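Local coordinates for CCMAN5 (Cellulosimicrobium cellulans, PDB 2XSG), which hydrolyses alpha-mannosides as a family 92 glycoside hydrolase, binds a calcium ion, probably at its active site, and has been used to enable mannose-6-phosphate modification of yeast-made lysosomal enzymes, at residues Ser723-Gly728 with Asp746-Met751; Ala729-Thr734 with Ser756-Asp761. One frame throughout, in Å; residues are numbered along the deposited sequence.

Contact 1: Ser723-Gly728 with Asp746-Met751; sequences SATLDG and DLAFRM
The backbone oxygen of Asp746 is gripped twice, by Asp727 N at 2.8 Å and by a water that donates to Asp746 O at 2.7 Å. This water also meets Thr725 OG1 and accepts from Gly728 N, so it fastens the turn beyond the strand end to the opposite strand. Asp727 returns the bond through its side chain: with CG beside its own backbone N (chi1 -65°), OD1 receives Asp746 N at 2.7 Å, nearly straight at 174°. The backbone here is left-handed, a conformation that aspartate tolerates and glycine, next at Gly728, adopts easily. The two carboxylates come close, with Asp727 OD1 4.1 Å from Asp746 OD1, but the N-H held by Asp727 probably offsets some of that repulsion.

From this end the strands run antiparallel. Thr725 and Ala748 form a hydrogen-bonded pair, with Thr725 N to Ala748 O at 2.9 Å and a matching bond back; Arg750 N reaches Ser723 O. Small residues suit this interval: Ala724 CB lies 3.5 Å from Phe749 CD1, leaving room for the ring, and Ala748 CB meets Thr725 OG1. Ser723 OG sits over one face of the Arg750 guanidinium, toward its rim, 3.5 Å from NE.

The face bearing Ala724, Leu726, Leu747 and Phe749 is the apolar one, and Phe731, Trp758, Val721 and Pro692 pack there. Strand 746-752 is interior to a mixed sheet, parallel to strand 706-712 on its other flank, while strand 720-726 pairs onward with 729-730.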
ATOM      1  N   SER A 723       2.815  -1.101 -33.864  1.00  9.09           N
ATOM      2  CA  SER A 723       2.340   0.199 -34.319  1.00  9.44           C
ATOM      3  C   SER A 723       1.253   0.626 -33.356  1.00  9.01           C
ATOM      4  O   SER A 723       0.797  -0.190 -32.542  1.00  9.05           O
ATOM      5  CB  SER A 723       1.789   0.123 -35.749  1.00  8.98           C
ATOM      6  OG  SER A 723       0.487  -0.424 -35.748  1.00 11.30           O
ATOM      7  N   ALA A 724       0.839   1.892 -33.438  1.00  8.69           N
ATOM      8  CA  ALA A 724      -0.191   2.421 -32.529  1.00  8.65           C
ATOM      9  C   ALA A 724      -0.996   3.530 -33.169  1.00  8.45           C
ATOM     10  O   ALA A 724      -0.500   4.205 -34.074  1.00  8.73           O
ATOM     11  CB  ALA A 724       0.455   2.916 -31.239  1.00  8.14           C
ATOM     12  N   THR A 725      -2.237   3.705 -32.711  1.00  8.70           N
ATOM     13  CA  THR A 725      -3.034   4.909 -33.007  1.00  8.30           C
ATOM     14  C   THR A 725      -3.605   5.530 -31.735  1.00  8.60           C
ATOM     15  O   THR A 725      -3.856   4.828 -30.742  1.00  8.03           O
ATOM     16  CB  THR A 725      -4.222   4.668 -33.989  1.00  8.21           C
ATOM     17  OG1 THR A 725      -5.166   3.749 -33.432  1.00  7.98           O
ATOM     18  CG2 THR A 725      -3.752   4.180 -35.359  1.00  9.20           C
ATOM     19  N   LEU A 726      -3.809   6.846 -31.786  1.00  8.15           N
ATOM     20  CA  LEU A 726      -4.468   7.603 -30.726  1.00  8.74           C
ATOM     21  C   LEU A 726      -5.674   8.320 -31.336  1.00  9.14           C
ATOM     22  O   LEU A 726      -5.516   9.183 -32.214  1.00  9.13           O
ATOM     23  CB  LEU A 726      -3.511   8.625 -30.092  1.00  7.66           C
ATOM     24  CG  LEU A 726      -4.097   9.465 -28.940  1.00 10.14           C
ATOM     25  CD1 LEU A 726      -4.550   8.583 -27.750  1.00  8.04           C
ATOM     26  CD2 LEU A 726      -3.124  10.561 -28.472  1.00  9.42           C
ATOM     27  N   ASP A 727      -6.871   7.924 -30.900  1.00  9.78           N
ATOM     28  CA  ASP A 727      -8.130   8.446 -31.458  1.00  9.93           C
ATOM     29  C   ASP A 727      -8.105   8.389 -32.991  1.00 10.80           C
ATOM     30  O   ASP A 727      -8.421   9.383 -33.668  1.00 10.54           O
ATOM     31  CB  ASP A 727      -8.373   9.880 -30.976  1.00  9.71           C
ATOM     32  CG  ASP A 727      -8.602   9.966 -29.467  1.00  9.24           C
ATOM     33  OD1 ASP A 727      -8.982   8.963 -28.844  1.00  7.43           O
ATOM     34  OD2 ASP A 727      -8.418  11.062 -28.898  1.00 10.91           O
ATOM     35  N   GLY A 728      -7.693   7.234 -33.519  1.00 10.81           N
ATOM     36  CA  GLY A 728      -7.696   6.965 -34.966  1.00 11.60           C
ATOM     37  C   GLY A 728      -6.469   7.382 -35.764  1.00 11.67           C
ATOM     38  O   GLY A 728      -6.303   6.951 -36.904  1.00 12.78           O
ATOM     39  N   ASP A 746      -9.019   6.817 -27.175  1.00  9.11           N
ATOM     40  CA  ASP A 746      -8.883   5.452 -27.665  1.00  9.46           C
ATOM     41  C   ASP A 746      -7.438   5.230 -28.065  1.00  9.05           C
ATOM     42  O   ASP A 746      -6.999   5.706 -29.121  1.00  9.58           O
ATOM     43  CB  ASP A 746      -9.773   5.198 -28.893  1.00 10.09           C
ATOM     44  CG  ASP A 746     -11.245   5.205 -28.559  1.00 11.28           C
ATOM     45  OD1 ASP A 746     -11.942   6.103 -29.048  1.00 14.43           O
ATOM     46  OD2 ASP A 746     -11.704   4.322 -27.815  1.00 13.09           O
ATOM     47  N   LEU A 747      -6.697   4.519 -27.225  1.00  8.76           N
ATOM     48  CA  LEU A 747      -5.305   4.182 -27.526  1.00  7.98           C
ATOM     49  C   LEU A 747      -5.274   2.726 -27.984  1.00  8.22           C
ATOM     50  O   LEU A 747      -5.567   1.816 -27.212  1.00  7.24           O
ATOM     51  CB  LEU A 747      -4.425   4.404 -26.297  1.00  7.99           C
ATOM     52  CG  LEU A 747      -2.914   4.113 -26.340  1.00  7.49           C
ATOM     53  CD1 LEU A 747      -2.198   5.069 -27.281  1.00  5.44           C
ATOM     54  CD2 LEU A 747      -2.328   4.224 -24.944  1.00  5.62           C
ATOM     55  N   ALA A 748      -4.950   2.520 -29.257  1.00  8.02           N
ATOM     56  CA  ALA A 748      -4.993   1.197 -29.859  1.00  8.59           C
ATOM     57  C   ALA A 748      -3.611   0.732 -30.281  1.00  8.99           C
ATOM     58  O   ALA A 748      -2.990   1.339 -31.146  1.00  9.19           O
ATOM     59  CB  ALA A 748      -5.928   1.195 -31.055  1.00  8.31           C
ATOM     60  N   PHE A 749      -3.142  -0.355 -29.687  1.00  8.99           N
ATOM     61  CA  PHE A 749      -1.861  -0.925 -30.078  1.00  9.99           C
ATOM     62  C   PHE A 749      -2.019  -2.154 -30.975  1.00 10.21           C
ATOM     63  O   PHE A 749      -2.976  -2.904 -30.832  1.00 11.20           O
ATOM     64  CB  PHE A 749      -1.035  -1.289 -28.847  1.00  9.56           C
ATOM     65  CG  PHE A 749      -0.655  -0.115 -28.008  1.00 10.07           C
ATOM     66  CD1 PHE A 749       0.307   0.792 -28.451  1.00  8.43           C
ATOM     67  CD2 PHE A 749      -1.250   0.087 -26.770  1.00  8.30           C
ATOM     68  CE1 PHE A 749       0.659   1.885 -27.671  1.00  9.12           C
ATOM     69  CE2 PHE A 749      -0.910   1.173 -25.993  1.00  8.51           C
ATOM     70  CZ  PHE A 749       0.052   2.074 -26.434  1.00  8.05           C
ATOM     71  N   ARG A 750      -1.081  -2.339 -31.898  1.00 10.30           N
ATOM     72  CA  ARG A 750      -0.971  -3.579 -32.671  1.00 11.09           C
ATOM     73  C   ARG A 750       0.226  -4.344 -32.106  1.00  9.87           C
ATOM     74  O   ARG A 750       1.355  -3.847 -32.119  1.00  9.51           O
ATOM     75  CB  ARG A 750      -0.782  -3.262 -34.168  1.00 11.87           C
ATOM     76  CG  ARG A 750      -0.858  -4.462 -35.135  1.00 17.10           C
ATOM     77  CD  ARG A 750      -0.654  -4.025 -36.616  1.00 23.45           C
ATOM     78  NE  ARG A 750      -1.582  -2.953 -37.008  1.00 28.09           N
ATOM     79  CZ  ARG A 750      -1.604  -2.329 -38.192  1.00 30.24           C
ATOM     80  NH1 ARG A 750      -0.743  -2.647 -39.161  1.00 30.82           N
ATOM     81  NH2 ARG A 750      -2.504  -1.368 -38.408  1.00 30.72           N
ATOM     82  N   MET A 751      -0.025  -5.541 -31.579  1.00  9.54           N
ATOM     83  CA  MET A 751       1.018  -6.335 -30.911  1.00  8.36           C
ATOM     84  C   MET A 751       1.590  -7.412 -31.817  1.00  8.95           C
ATOM     85  O   MET A 751       0.941  -7.836 -32.769  1.00  8.99           O
ATOM     86  CB  MET A 751       0.464  -6.971 -29.647  1.00  8.41           C
ATOM     87  CG  MET A 751      -0.277  -6.019 -28.736  1.00  7.45           C
ATOM     88  SD  MET A 751       0.760  -4.656 -28.152  1.00  7.68           S
ATOM     89  CE  MET A 751       1.839  -5.435 -26.965  1.00 10.18           C
TER
HETATM   90  O   HOH W   1      -7.092   5.058 -31.765  1.00  9.60           O

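Contact 2: Ala729-Thr734 with Ser756-Asp761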
ATOM      1  N   ALA A 729      -5.601   8.198 -35.170  1.00 11.36           N
ATOM      2  CA  ALA A 729      -4.471   8.792 -35.881  1.00 11.25           C
ATOM      3  C   ALA A 729      -3.153   8.167 -35.444  1.00 10.99           C
ATOM      4  O   ALA A 729      -2.988   7.832 -34.267  1.00  9.61           O
ATOM      5  CB  ALA A 729      -4.438  10.321 -35.639  1.00 11.53           C
ATOM      6  N   THR A 730      -2.227   8.013 -36.398  1.00 10.64           N
ATOM      7  CA  THR A 730      -0.919   7.396 -36.137  1.00 10.67           C
ATOM      8  C   THR A 730      -0.267   8.020 -34.909  1.00  9.87           C
ATOM      9  O   THR A 730      -0.174   9.232 -34.800  1.00  9.64           O
ATOM     10  CB  THR A 730       0.045   7.526 -37.343  1.00 10.59           C
ATOM     11  OG1 THR A 730      -0.582   6.984 -38.498  1.00 13.06           O
ATOM     12  CG2 THR A 730       1.339   6.726 -37.104  1.00 11.74           C
ATOM     13  N   PHE A 731       0.171   7.171 -33.989  1.00  9.57           N
ATOM     14  CA  PHE A 731       0.746   7.607 -32.734  1.00  9.05           C
ATOM     15  C   PHE A 731       2.133   6.969 -32.554  1.00  9.32           C
ATOM     16  O   PHE A 731       2.274   5.743 -32.633  1.00  9.39           O
ATOM     17  CB  PHE A 731      -0.187   7.217 -31.593  1.00  8.90           C
ATOM     18  CG  PHE A 731       0.310   7.613 -30.242  1.00  8.11           C
ATOM     19  CD1 PHE A 731       0.506   8.962 -29.915  1.00  8.60           C
ATOM     20  CD2 PHE A 731       0.538   6.647 -29.272  1.00  6.78           C
ATOM     21  CE1 PHE A 731       0.970   9.331 -28.641  1.00  7.94           C
ATOM     22  CE2 PHE A 731       0.976   7.001 -28.002  1.00  7.14           C
ATOM     23  CZ  PHE A 731       1.206   8.352 -27.692  1.00  7.27           C
ATOM     24  N   GLY A 732       3.143   7.799 -32.314  1.00  8.52           N
ATOM     25  CA  GLY A 732       4.512   7.306 -32.238  1.00  8.76           C
ATOM     26  C   GLY A 732       5.296   7.718 -31.006  1.00  8.53           C
ATOM     27  O   GLY A 732       6.524   7.612 -31.000  1.00  8.48           O
ATOM     28  N   ASN A 733       4.605   8.211 -29.979  1.00  8.85           N
ATOM     29  CA  ASN A 733       5.258   8.565 -28.719  1.00  8.99           C
ATOM     30  C   ASN A 733       5.145   7.412 -27.737  1.00  9.09           C
ATOM     31  O   ASN A 733       4.173   6.663 -27.777  1.00  9.72           O
ATOM     32  CB  ASN A 733       4.662   9.846 -28.108  1.00  8.86           C
ATOM     33  CG  ASN A 733       4.935  11.088 -28.946  1.00  9.04           C
ATOM     34  OD1 ASN A 733       5.764  11.088 -29.853  1.00  9.06           O
ATOM     35  ND2 ASN A 733       4.225  12.150 -28.641  1.00  8.39           N
ATOM     36  N   THR A 734       6.136   7.281 -26.862  1.00  9.42           N
ATOM     37  CA  THR A 734       6.189   6.204 -25.876  1.00  9.35           C
ATOM     38  C   THR A 734       5.755   6.694 -24.477  1.00  9.33           C
ATOM     39  O   THR A 734       6.025   6.049 -23.461  1.00  8.88           O
ATOM     40  CB  THR A 734       7.578   5.536 -25.860  1.00  9.94           C
ATOM     41  OG1 THR A 734       8.600   6.545 -25.843  1.00  9.90           O
ATOM     42  CG2 THR A 734       7.761   4.639 -27.118  1.00 10.03           C
ATOM     43  N   SER A 756       9.943  -4.293 -32.531  1.00 10.18           N
ATOM     44  CA  SER A 756       9.854  -3.375 -33.664  1.00 10.96           C
ATOM     45  C   SER A 756      10.545  -2.056 -33.306  1.00 11.81           C
ATOM     46  O   SER A 756      10.935  -1.845 -32.145  1.00 11.79           O
ATOM     47  CB  SER A 756       8.388  -3.136 -34.050  1.00 10.50           C
ATOM     48  OG  SER A 756       7.818  -2.098 -33.271  1.00 10.14           O
ATOM     49  N   ASP A 757      10.684  -1.173 -34.293  1.00 12.51           N
ATOM     50  CA  ASP A 757      11.216   0.165 -34.066  1.00 12.99           C
ATOM     51  C   ASP A 757      10.104   1.207 -33.781  1.00 12.64           C
ATOM     52  O   ASP A 757      10.362   2.419 -33.810  1.00 12.86           O
ATOM     53  CB  ASP A 757      12.131   0.592 -35.240  1.00 13.86           C
ATOM     54  CG  ASP A 757      11.394   0.669 -36.578  1.00 17.16           C
ATOM     55  OD1 ASP A 757      10.158   0.445 -36.631  1.00 21.24           O
ATOM     56  OD2 ASP A 757      12.059   0.960 -37.601  1.00 21.81           O
ATOM     57  N   TRP A 758       8.884   0.749 -33.490  1.00 11.85           N
ATOM     58  CA  TRP A 758       7.818   1.676 -33.051  1.00 11.54           C
ATOM     59  C   TRP A 758       8.287   2.506 -31.863  1.00 11.62           C
ATOM     60  O   TRP A 758       8.885   1.975 -30.934  1.00 11.95           O
ATOM     61  CB  TRP A 758       6.517   0.958 -32.644  1.00 10.87           C
ATOM     62  CG  TRP A 758       5.506   1.948 -32.111  1.00 11.08           C
ATOM     63  CD1 TRP A 758       4.686   2.758 -32.858  1.00 10.16           C
ATOM     64  CD2 TRP A 758       5.253   2.291 -30.731  1.00 10.75           C
ATOM     65  NE1 TRP A 758       3.926   3.550 -32.037  1.00 10.04           N
ATOM     66  CE2 TRP A 758       4.245   3.286 -30.728  1.00 10.29           C
ATOM     67  CE3 TRP A 758       5.759   1.837 -29.503  1.00 10.95           C
ATOM     68  CZ2 TRP A 758       3.739   3.851 -29.544  1.00 10.23           C
ATOM     69  CZ3 TRP A 758       5.248   2.390 -28.315  1.00 10.18           C
ATOM     70  CH2 TRP A 758       4.243   3.392 -28.351  1.00 11.10           C
ATOM     71  N   GLY A 759       8.010   3.804 -31.912  1.00 11.99           N
ATOM     72  CA  GLY A 759       8.329   4.724 -30.827  1.00 12.17           C
ATOM     73  C   GLY A 759       9.759   5.224 -30.728  1.00 12.39           C
ATOM     74  O   GLY A 759      10.071   6.001 -29.833  1.00 11.98           O
ATOM     75  N   THR A 760      10.633   4.774 -31.627  1.00 12.64           N
ATOM     76  CA  THR A 760      12.041   5.169 -31.586  1.00 12.83           C
ATOM     77  C   THR A 760      12.268   6.564 -32.148  1.00 13.38           C
ATOM     78  O   THR A 760      13.411   7.023 -32.188  1.00 13.64           O
ATOM     79  CB  THR A 760      12.961   4.191 -32.347  1.00 12.66           C
ATOM     80  OG1 THR A 760      12.493   4.039 -33.691  1.00 13.39           O
ATOM     81  CG2 THR A 760      13.007   2.834 -31.662  1.00 12.64           C
ATOM     82  N   ASP A 761      11.197   7.217 -32.611  1.00 13.18           N
ATOM     83  CA  ASP A 761      11.238   8.630 -32.977  1.00 13.13           C
ATOM     84  C   ASP A 761      10.285   9.435 -32.103  1.00 12.28           C
ATOM     85  O   ASP A 761       9.680  10.408 -32.561  1.00 11.50           O
ATOM     86  CB  ASP A 761      10.903   8.831 -34.463  1.00 13.82           C
ATOM     87  CG  ASP A 761      12.020   8.387 -35.369  1.00 16.08           C
ATOM     88  OD1 ASP A 761      13.187   8.749 -35.114  1.00 19.85           O
ATOM     89  OD2 ASP A 761      11.743   7.660 -36.338  1.00 20.47           O
TER
HETATM   90  O   HOH W   2       8.101   7.052 -33.157  1.00  5.21           O
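Trp758 NE1 donates to Phe731 O at 2.8 Å, with the carbonyl oxygen at the indole edge, in the ring plane. The indole, its CG trans to the backbone nitrogen (chi1 176°), extends from its turn toward the 729-734 backbone, and there the packing is tight. Thr734 CG2 lies 3.6 Å from Trp758 CZ3, a methyl against the six-membered ring, and Asn733 O comes within 3.3 Å of Trp758 CH2. Gly759, third in a type II turn, has the positive phi that glycine favours, and a side chain on it would run into Thr734 CG2; its CA instead makes a C-H...O contact with Gly732 O, 3.4 Å away.

The other side is looser and wetter. A water donates to Gly732 O at 2.7 Å and accepts from Asp761 N, bridging backbones where the exposed Asp761 turns its carboxylate away. Without the indole, as with an alanine here, Phe731 O would probably lose its donor and a gap would open beside the Thr734 methyl.

Asn733 O is buried without a hydrogen-bonding partner, so the polar cost of this interface is met incompletely: one directed N-H bond fixes the indole's position, and apolar contact supplies much of the rest.

Overall arrangement
Followed from the N-terminal side, the chain leaves strand 720-726, turns into 729-734, passes through helix 738-742, returns as strand 746-752 and then enters the loop that holds 756-761. Contact 1 closes a loop of 17 intervening residues and contact 2 one of 21; because their segments alternate, the loops cross instead of nesting. Their centres are about 10 Å apart. The joints between them include a probable hydrogen bond from Phe731 N to Ala724 O and the packing of Phe731 against Leu747 and of Trp758 against Ala724. Together they tie the edge of the mixed sheet to the following loop, and through Trp758 and Thr734 to helix 604-616.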